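Local coordinates for protein putative oxidoreductase molybdopterin-binding subunit (Sulfolobus tokodaii, PDB 4ZOH) that probably serves as the molybdenum-cofactor subunit of a xanthine dehydrogenase/aldehyde oxidase family enzyme, holding a pterin cytosine dinucleotide for substrate oxidation, at residues 172-177 against 234-239; 197-202 against 228-233. All blocks are in the same frame, centred on the assembly; numbering follows the deposited sequence.

Interaction 1 (172-177 against 234-239); sequences AYFDGN and MLRKPL
A172 and L239 pair as an antiparallel hydrogen-bonded bridge, the tight end of this contact. A172 N donates a hydrogen bond to L239 O at 2.8 Å. L239 N returns a bond to A172 O at 3.0 Å. A172 O also receives a CA-H...O contact from P238 CA. Beside it, the Y173 ring lies alongside P238, and both side chains point the same way. Y173 CD1 is 3.5 Å from P238 CG, while the backbone carbonyl carbon of K237 sits at the ring edge.

Beyond, the backbones no longer bond directly, and waters bridge them. One water accepts from F174 N and donates to K237 O. A second water donates to F174 O and R236 O. R236 has positive phi just after the helix, and K237 and P238 lead on to strand 239-241. The bend in the R236 side chain (chi2 -41°) carries the guanidinium to the F174 ring. F174 CE2 stands 3.8 Å above the centre of the guanidinium plane. The two planes are 75° apart, so the guanidinium presents its face and the ring its edge. G176 N lies over the centre of one face of the F174 ring, 3.6 Å above its plane. R236 NH1 reaches G176 CA, and a third water links R236 NH2 to G176 O. With an alanine in place of R236, the F174 edge would probably lose its guanidinium partner and the third water its link from G176 O to the helix end.

R236 O accepts a hydrogen bond from K19 NZ of the second subunit, another copy of this protein. The bridge joins strand 170-174 to strand 239-241 inside a mixed sheet. A172 and L239 face helix 223-235, which packs across that side, and strand 32-38 flanks 239-241.

Interaction 2 (197-202 against 228-233); sequences DFLGFE and LAKLAL
F198 and F201 bring two rings to helix 223-235, and neither stacks on a flat partner across this contact. The F198 ring meets K230 at its edge: CE2 lies 4.2 Å from K230 CB, near the ring plane. The two side chains cross at about a right angle. The F201 ring has the backbone O of L199, from its own segment, at its edge and in plane. Toward the helix, F201 CE2 comes to 4.0 Å from L233 CD1, and CZ approaches L233 CD2. These two side chains run antiparallel past one another. With chi1 at 78°, F201 CG sits between its own backbone N and carbonyl carbon, which directs the ring to L233.

L199 fills the middle. Its two methyl branches divide the work. CD1 touches A229 CB at 4.0 Å. CD2 rests over the K230 backbone, 3.9 Å from CA, and also nears the K230 CB and CD atoms. A looser contact runs from L199 CD2 to L233 CD1, at 4.3 Å. K230 offers the carbon part of its chain, and the rest turns off from L199.

The contact joins the end of helix 188-199 and the turn after it to helix 223-235. L199 and A229 both also touch L179 of strand 179-183, in the sheet against which the helices pack. F198 also meets the ring of Y226. The contacts between the two segments are all between carbon atoms, so close packing rather than directed bonding probably holds them together, at a site that is partly exposed.

From the N terminus, the chain first runs along strand 170-174 and its turn, then through strand 179-183 to helix 188-199, strand 204-207 and helix 223-235. Interaction 2 closes the inner loop, from 197-202 to 228-233. Interaction 1 closes the outer one, from 172-177 to 234-239, so the two loops nest without crossing. Both use helix 223-235: interaction 2 through its body, interaction 1 through its end and the strand after it. Their centres are 10 Å apart and they touch, with F174 packing on A232 and L233, and L239 on L228. Interaction 1 ties strand 170-174 to strand 239-241, and interaction 2 ties helix 188-199 to helix 223-235, which packs on the same sheet.

Interaction 1 (172-177 against 234-239)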
ATOM      1  N   ALA A 172      -8.091   0.900   8.279  1.00 18.12           N
ATOM      2  CA  ALA A 172      -7.899   2.148   9.055  1.00 19.15           C
ATOM      3  C   ALA A 172      -6.505   2.194   9.691  1.00 18.02           C
ATOM      4  O   ALA A 172      -6.030   1.212  10.222  1.00 15.86           O
ATOM      5  CB  ALA A 172      -8.964   2.257  10.129  1.00 18.55           C
ATOM      6  N   TYR A 173      -5.860   3.349   9.586  1.00 19.26           N
ATOM      7  CA  TYR A 173      -4.497   3.481  10.035  1.00 20.77           C
ATOM      8  C   TYR A 173      -4.279   4.879  10.573  1.00 21.39           C
ATOM      9  O   TYR A 173      -4.449   5.858   9.854  1.00 19.96           O
ATOM     10  CB  TYR A 173      -3.490   3.235   8.895  1.00 23.04           C
ATOM     11  CG  TYR A 173      -2.112   3.411   9.399  1.00 24.97           C
ATOM     12  CD1 TYR A 173      -1.678   2.678  10.514  1.00 26.45           C
ATOM     13  CD2 TYR A 173      -1.244   4.341   8.814  1.00 27.77           C
ATOM     14  CE1 TYR A 173      -0.405   2.830  11.041  1.00 29.04           C
ATOM     15  CE2 TYR A 173       0.049   4.516   9.309  1.00 33.57           C
ATOM     16  CZ  TYR A 173       0.462   3.751  10.426  1.00 32.60           C
ATOM     17  OH  TYR A 173       1.718   3.893  10.932  1.00 33.66           O
ATOM     18  N   PHE A 174      -3.869   4.965  11.845  1.00 21.08           N
ATOM     19  CA  PHE A 174      -3.628   6.305  12.453  1.00 19.15           C
ATOM     20  C   PHE A 174      -2.133   6.344  12.727  1.00 19.71           C
ATOM     21  O   PHE A 174      -1.622   5.429  13.413  1.00 18.79           O
ATOM     22  CB  PHE A 174      -4.485   6.400  13.747  1.00 21.19           C
ATOM     23  CG  PHE A 174      -4.310   7.672  14.501  1.00 24.70           C
ATOM     24  CD1 PHE A 174      -4.632   8.900  13.894  1.00 26.01           C
ATOM     25  CD2 PHE A 174      -3.755   7.660  15.800  1.00 23.67           C
ATOM     26  CE1 PHE A 174      -4.419  10.109  14.570  1.00 29.24           C
ATOM     27  CE2 PHE A 174      -3.545   8.857  16.486  1.00 24.09           C
ATOM     28  CZ  PHE A 174      -3.895  10.085  15.886  1.00 25.10           C
ATOM     29  N   ASP A 175      -1.424   7.352  12.183  1.00 20.52           N
ATOM     30  CA  ASP A 175      -0.020   7.476  12.371  1.00 22.94           C
ATOM     31  C   ASP A 175       0.440   8.300  13.593  1.00 25.76           C
ATOM     32  O   ASP A 175       1.622   8.488  13.765  1.00 25.42           O
ATOM     33  CB  ASP A 175       0.606   8.049  11.136  1.00 25.81           C
ATOM     34  CG  ASP A 175       0.226   9.460  10.921  1.00 28.23           C
ATOM     35  OD1 ASP A 175      -0.404  10.131  11.761  1.00 32.34           O
ATOM     36  OD2 ASP A 175       0.584   9.902   9.889  1.00 32.32           O
ATOM     37  N   GLY A 176      -0.484   8.775  14.423  1.00 30.24           N
ATOM     38  CA  GLY A 176      -0.142   9.610  15.592  1.00 30.80           C
ATOM     39  C   GLY A 176      -0.730  10.994  15.457  1.00 31.34           C
ATOM     40  O   GLY A 176      -1.034  11.647  16.451  1.00 35.21           O
ATOM     41  N   ASN A 177      -0.892  11.438  14.220  1.00 33.80           N
ATOM     42  CA  ASN A 177      -1.471  12.732  13.907  1.00 35.04           C
ATOM     43  C   ASN A 177      -2.720  12.572  13.001  1.00 31.45           C
ATOM     44  O   ASN A 177      -3.744  13.267  13.156  1.00 25.27           O
ATOM     45  CB  ASN A 177      -0.452  13.610  13.157  1.00 40.92           C
ATOM     46  CG  ASN A 177      -1.096  14.862  12.552  1.00 58.60           C
ATOM     47  OD1 ASN A 177      -1.814  15.609  13.244  1.00 58.65           O
ATOM     48  ND2 ASN A 177      -0.873  15.084  11.249  1.00 68.16           N
ATOM     49  N   MET A 234      -6.624   4.117  18.833  1.00 29.58           N
ATOM     50  CA  MET A 234      -6.148   3.468  20.012  1.00 36.42           C
ATOM     51  C   MET A 234      -5.004   2.489  19.717  1.00 32.50           C
ATOM     52  O   MET A 234      -4.017   2.489  20.414  1.00 34.56           O
ATOM     53  CB  MET A 234      -7.330   2.733  20.671  1.00 42.11           C
ATOM     54  CG  MET A 234      -7.234   2.661  22.169  1.00 57.48           C
ATOM     55  SD  MET A 234      -8.238   1.324  22.781  1.00 67.56           S
ATOM     56  CE  MET A 234      -6.900   0.417  23.582  1.00 54.43           C
ATOM     57  N   LEU A 235      -5.189   1.589  18.768  1.00 28.63           N
ATOM     58  CA  LEU A 235      -4.235   0.524  18.545  1.00 29.21           C
ATOM     59  C   LEU A 235      -2.945   0.910  17.794  1.00 29.17           C
ATOM     60  O   LEU A 235      -1.941   0.237  17.964  1.00 28.25           O
ATOM     61  CB  LEU A 235      -4.908  -0.640  17.828  1.00 33.03           C
ATOM     62  CG  LEU A 235      -5.608  -1.527  18.853  1.00 39.23           C
ATOM     63  CD1 LEU A 235      -7.085  -1.396  18.763  1.00 33.40           C
ATOM     64  CD2 LEU A 235      -5.236  -2.990  18.619  1.00 44.72           C
ATOM     65  N   ARG A 236      -2.960   1.937  16.941  1.00 26.37           N
ATOM     66  CA  ARG A 236      -1.711   2.332  16.216  1.00 30.04           C
ATOM     67  C   ARG A 236      -1.095   1.294  15.240  1.00 28.30           C
ATOM     68  O   ARG A 236       0.113   1.397  14.932  1.00 29.43           O
ATOM     69  CB  ARG A 236      -0.595   2.781  17.203  1.00 31.42           C
ATOM     70  CG  ARG A 236      -1.002   3.815  18.253  1.00 31.87           C
ATOM     71  CD  ARG A 236      -1.885   4.902  17.725  1.00 32.92           C
ATOM     72  NE  ARG A 236      -2.160   5.868  18.807  1.00 36.58           N
ATOM     73  CZ  ARG A 236      -1.451   6.973  19.048  1.00 35.25           C
ATOM     74  NH1 ARG A 236      -0.379   7.275  18.309  1.00 33.70           N
ATOM     75  NH2 ARG A 236      -1.829   7.792  20.001  1.00 29.86           N
ATOM     76  N   LYS A 237      -1.874   0.263  14.854  1.00 24.78           N
ATOM     77  CA  LYS A 237      -1.579  -0.627  13.740  1.00 21.79           C
ATOM     78  C   LYS A 237      -2.693  -0.409  12.719  1.00 23.52           C
ATOM     79  O   LYS A 237      -3.774   0.107  13.057  1.00 20.87           O
ATOM     80  CB  LYS A 237      -1.519  -2.101  14.148  1.00 24.39           C
ATOM     81  CG  LYS A 237      -0.621  -2.451  15.339  1.00 25.58           C
ATOM     82  CD  LYS A 237       0.828  -2.565  14.889  1.00 29.59           C
ATOM     83  CE  LYS A 237       1.732  -2.702  16.112  1.00 33.36           C
ATOM     84  NZ  LYS A 237       3.092  -3.077  15.663  1.00 36.87           N
ATOM     85  N   PRO A 238      -2.403  -0.700  11.440  1.00 22.42           N
ATOM     86  CA  PRO A 238      -3.506  -0.745  10.505  1.00 20.61           C
ATOM     87  C   PRO A 238      -4.462  -1.933  10.818  1.00 21.56           C
ATOM     88  O   PRO A 238      -4.031  -2.977  11.297  1.00 18.89           O
ATOM     89  CB  PRO A 238      -2.815  -0.969   9.166  1.00 19.45           C
ATOM     90  CG  PRO A 238      -1.348  -0.665   9.401  1.00 18.75           C
ATOM     91  CD  PRO A 238      -1.111  -1.088  10.814  1.00 19.44           C
ATOM     92  N   LEU A 239      -5.753  -1.710  10.590  1.00 18.10           N
ATOM     93  CA  LEU A 239      -6.795  -2.618  11.019  1.00 19.27           C
ATOM     94  C   LEU A 239      -7.703  -2.766   9.788  1.00 19.75           C
ATOM     95  O   LEU A 239      -8.249  -1.755   9.288  1.00 18.48           O
ATOM     96  CB  LEU A 239      -7.616  -1.920  12.131  1.00 19.10           C
ATOM     97  CG  LEU A 239      -6.919  -1.495  13.471  1.00 20.89           C
ATOM     98  CD1 LEU A 239      -8.040  -1.070  14.452  1.00 18.88           C
ATOM     99  CD2 LEU A 239      -6.033  -2.576  14.113  1.00 17.11           C
TER
HETATM  100  O   HOH W   1      -3.979   2.595  13.513  1.00 17.32           O
HETATM  101  O   HOH W   2       0.725   4.507  14.522  1.00 38.99           O
HETATM  102  O   HOH W   3      -0.508  10.381  19.157  1.00 49.80           O

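Interaction 2 (197-202 against 228-233)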
ATOM      1  N   ASP A 197     -16.976  14.115  12.449  1.00 23.96           N
ATOM      2  CA  ASP A 197     -18.058  14.360  13.384  1.00 26.98           C
ATOM      3  C   ASP A 197     -17.967  13.326  14.519  1.00 28.32           C
ATOM      4  O   ASP A 197     -18.108  13.689  15.680  1.00 29.04           O
ATOM      5  CB  ASP A 197     -19.483  14.283  12.811  1.00 24.81           C
ATOM      6  CG  ASP A 197     -19.802  15.369  11.837  1.00 29.02           C
ATOM      7  OD1 ASP A 197     -19.093  16.409  11.717  1.00 31.33           O
ATOM      8  OD2 ASP A 197     -20.829  15.186  11.152  1.00 36.52           O
ATOM      9  N   PHE A 198     -17.714  12.071  14.213  1.00 24.79           N
ATOM     10  CA  PHE A 198     -17.754  11.087  15.288  1.00 24.29           C
ATOM     11  C   PHE A 198     -16.512  11.108  16.191  1.00 26.52           C
ATOM     12  O   PHE A 198     -16.619  10.876  17.396  1.00 28.05           O
ATOM     13  CB  PHE A 198     -17.982   9.707  14.723  1.00 23.49           C
ATOM     14  CG  PHE A 198     -17.938   8.597  15.738  1.00 24.59           C
ATOM     15  CD1 PHE A 198     -19.005   8.393  16.633  1.00 25.82           C
ATOM     16  CD2 PHE A 198     -16.879   7.744  15.786  1.00 23.72           C
ATOM     17  CE1 PHE A 198     -18.970   7.355  17.549  1.00 24.94           C
ATOM     18  CE2 PHE A 198     -16.855   6.658  16.691  1.00 25.67           C
ATOM     19  CZ  PHE A 198     -17.884   6.502  17.598  1.00 25.41           C
ATOM     20  N   LEU A 199     -15.351  11.415  15.630  1.00 24.69           N
ATOM     21  CA  LEU A 199     -14.107  11.305  16.344  1.00 25.34           C
ATOM     22  C   LEU A 199     -13.646  12.635  16.895  1.00 25.86           C
ATOM     23  O   LEU A 199     -12.788  12.645  17.731  1.00 27.78           O
ATOM     24  CB  LEU A 199     -13.015  10.690  15.460  1.00 23.43           C
ATOM     25  CG  LEU A 199     -13.321   9.274  14.883  1.00 25.95           C
ATOM     26  CD1 LEU A 199     -12.197   8.805  13.954  1.00 26.78           C
ATOM     27  CD2 LEU A 199     -13.442   8.233  15.949  1.00 25.00           C
ATOM     28  N   GLY A 200     -14.206  13.740  16.422  1.00 24.82           N
ATOM     29  CA  GLY A 200     -13.884  15.049  16.986  1.00 25.94           C
ATOM     30  C   GLY A 200     -12.556  15.627  16.530  1.00 30.63           C
ATOM     31  O   GLY A 200     -11.953  16.424  17.261  1.00 28.70           O
ATOM     32  N   PHE A 201     -12.058  15.219  15.361  1.00 27.40           N
ATOM     33  CA  PHE A 201     -10.923  15.934  14.788  1.00 26.29           C
ATOM     34  C   PHE A 201     -10.913  15.874  13.247  1.00 24.10           C
ATOM     35  O   PHE A 201     -11.551  14.990  12.633  1.00 25.22           O
ATOM     36  CB  PHE A 201      -9.587  15.463  15.426  1.00 26.94           C
ATOM     37  CG  PHE A 201      -9.089  14.139  14.893  1.00 29.28           C
ATOM     38  CD1 PHE A 201      -7.949  14.085  14.123  1.00 28.90           C
ATOM     39  CD2 PHE A 201      -9.798  12.968  15.132  1.00 28.51           C
ATOM     40  CE1 PHE A 201      -7.504  12.888  13.608  1.00 26.88           C
ATOM     41  CE2 PHE A 201      -9.358  11.756  14.621  1.00 29.39           C
ATOM     42  CZ  PHE A 201      -8.216  11.727  13.842  1.00 25.12           C
ATOM     43  N   GLU A 202     -10.169  16.802  12.644  1.00 22.50           N
ATOM     44  CA  GLU A 202     -10.298  17.112  11.240  1.00 22.06           C
ATOM     45  C   GLU A 202      -9.232  16.368  10.403  1.00 22.90           C
ATOM     46  O   GLU A 202      -9.339  16.318   9.171  1.00 21.39           O
ATOM     47  CB  GLU A 202     -10.219  18.604  11.049  1.00 21.88           C
ATOM     48  CG  GLU A 202      -8.828  19.197  11.344  1.00 24.24           C
ATOM     49  CD  GLU A 202      -8.806  20.670  11.015  1.00 27.23           C
ATOM     50  OE1 GLU A 202      -9.896  21.206  10.721  1.00 29.04           O
ATOM     51  OE2 GLU A 202      -7.726  21.291  10.979  1.00 27.50           O
ATOM     52  N   LEU A 228     -14.151   0.858  13.701  1.00 22.50           N
ATOM     53  CA  LEU A 228     -12.811   0.539  13.187  1.00 21.04           C
ATOM     54  C   LEU A 228     -11.940   1.783  13.295  1.00 18.73           C
ATOM     55  O   LEU A 228     -10.770   1.739  13.676  1.00 17.44           O
ATOM     56  CB  LEU A 228     -12.898   0.094  11.696  1.00 19.51           C
ATOM     57  CG  LEU A 228     -11.581  -0.483  11.197  1.00 19.92           C
ATOM     58  CD1 LEU A 228     -11.308  -1.845  11.866  1.00 14.91           C
ATOM     59  CD2 LEU A 228     -11.647  -0.615   9.649  1.00 20.62           C
ATOM     60  N   ALA A 229     -12.552   2.913  12.975  1.00 18.21           N
ATOM     61  CA  ALA A 229     -11.848   4.139  12.953  1.00 18.80           C
ATOM     62  C   ALA A 229     -11.373   4.564  14.385  1.00 21.72           C
ATOM     63  O   ALA A 229     -10.225   4.997  14.582  1.00 22.13           O
ATOM     64  CB  ALA A 229     -12.714   5.158  12.353  1.00 17.85           C
ATOM     65  N   LYS A 230     -12.259   4.392  15.346  1.00 21.75           N
ATOM     66  CA  LYS A 230     -12.007   4.710  16.711  1.00 25.08           C
ATOM     67  C   LYS A 230     -10.943   3.729  17.275  1.00 23.09           C
ATOM     68  O   LYS A 230     -10.025   4.142  17.912  1.00 23.92           O
ATOM     69  CB  LYS A 230     -13.327   4.558  17.485  1.00 25.52           C
ATOM     70  CG  LYS A 230     -13.124   4.567  19.005  1.00 27.17           C
ATOM     71  CD  LYS A 230     -12.904   6.027  19.404  1.00 30.75           C
ATOM     72  CE  LYS A 230     -13.631   6.363  20.716  1.00 35.57           C
ATOM     73  NZ  LYS A 230     -12.612   7.124  21.457  1.00 37.49           N
ATOM     74  N   LEU A 231     -11.101   2.437  17.050  1.00 21.63           N
ATOM     75  CA  LEU A 231     -10.033   1.510  17.336  1.00 22.11           C
ATOM     76  C   LEU A 231      -8.652   1.825  16.747  1.00 24.78           C
ATOM     77  O   LEU A 231      -7.625   1.590  17.435  1.00 22.80           O
ATOM     78  CB  LEU A 231     -10.426   0.092  16.996  1.00 21.40           C
ATOM     79  CG  LEU A 231     -11.550  -0.490  17.855  1.00 23.80           C
ATOM     80  CD1 LEU A 231     -12.008  -1.782  17.227  1.00 24.10           C
ATOM     81  CD2 LEU A 231     -11.091  -0.717  19.299  1.00 24.95           C
ATOM     82  N   ALA A 232      -8.620   2.383  15.511  1.00 22.36           N
ATOM     83  CA  ALA A 232      -7.345   2.657  14.886  1.00 21.85           C
ATOM     84  C   ALA A 232      -6.612   3.734  15.676  1.00 23.55           C
ATOM     85  O   ALA A 232      -5.397   3.623  15.783  1.00 24.90           O
ATOM     86  CB  ALA A 232      -7.478   3.063  13.405  1.00 18.21           C
ATOM     87  N   LEU A 233      -7.320   4.764  16.181  1.00 22.79           N
ATOM     88  CA  LEU A 233      -6.709   5.764  17.087  1.00 30.33           C
ATOM     89  C   LEU A 233      -6.016   5.154  18.313  1.00 28.94           C
ATOM     90  O   LEU A 233      -4.954   5.589  18.731  1.00 26.25           O
ATOM     91  CB  LEU A 233      -7.708   6.833  17.568  1.00 30.94           C
ATOM     92  CG  LEU A 233      -8.581   7.478  16.495  1.00 31.59           C
ATOM     93  CD1 LEU A 233      -9.343   8.594  17.150  1.00 29.06           C
ATOM     94  CD2 LEU A 233      -7.807   7.941  15.291  1.00 23.78           C
TER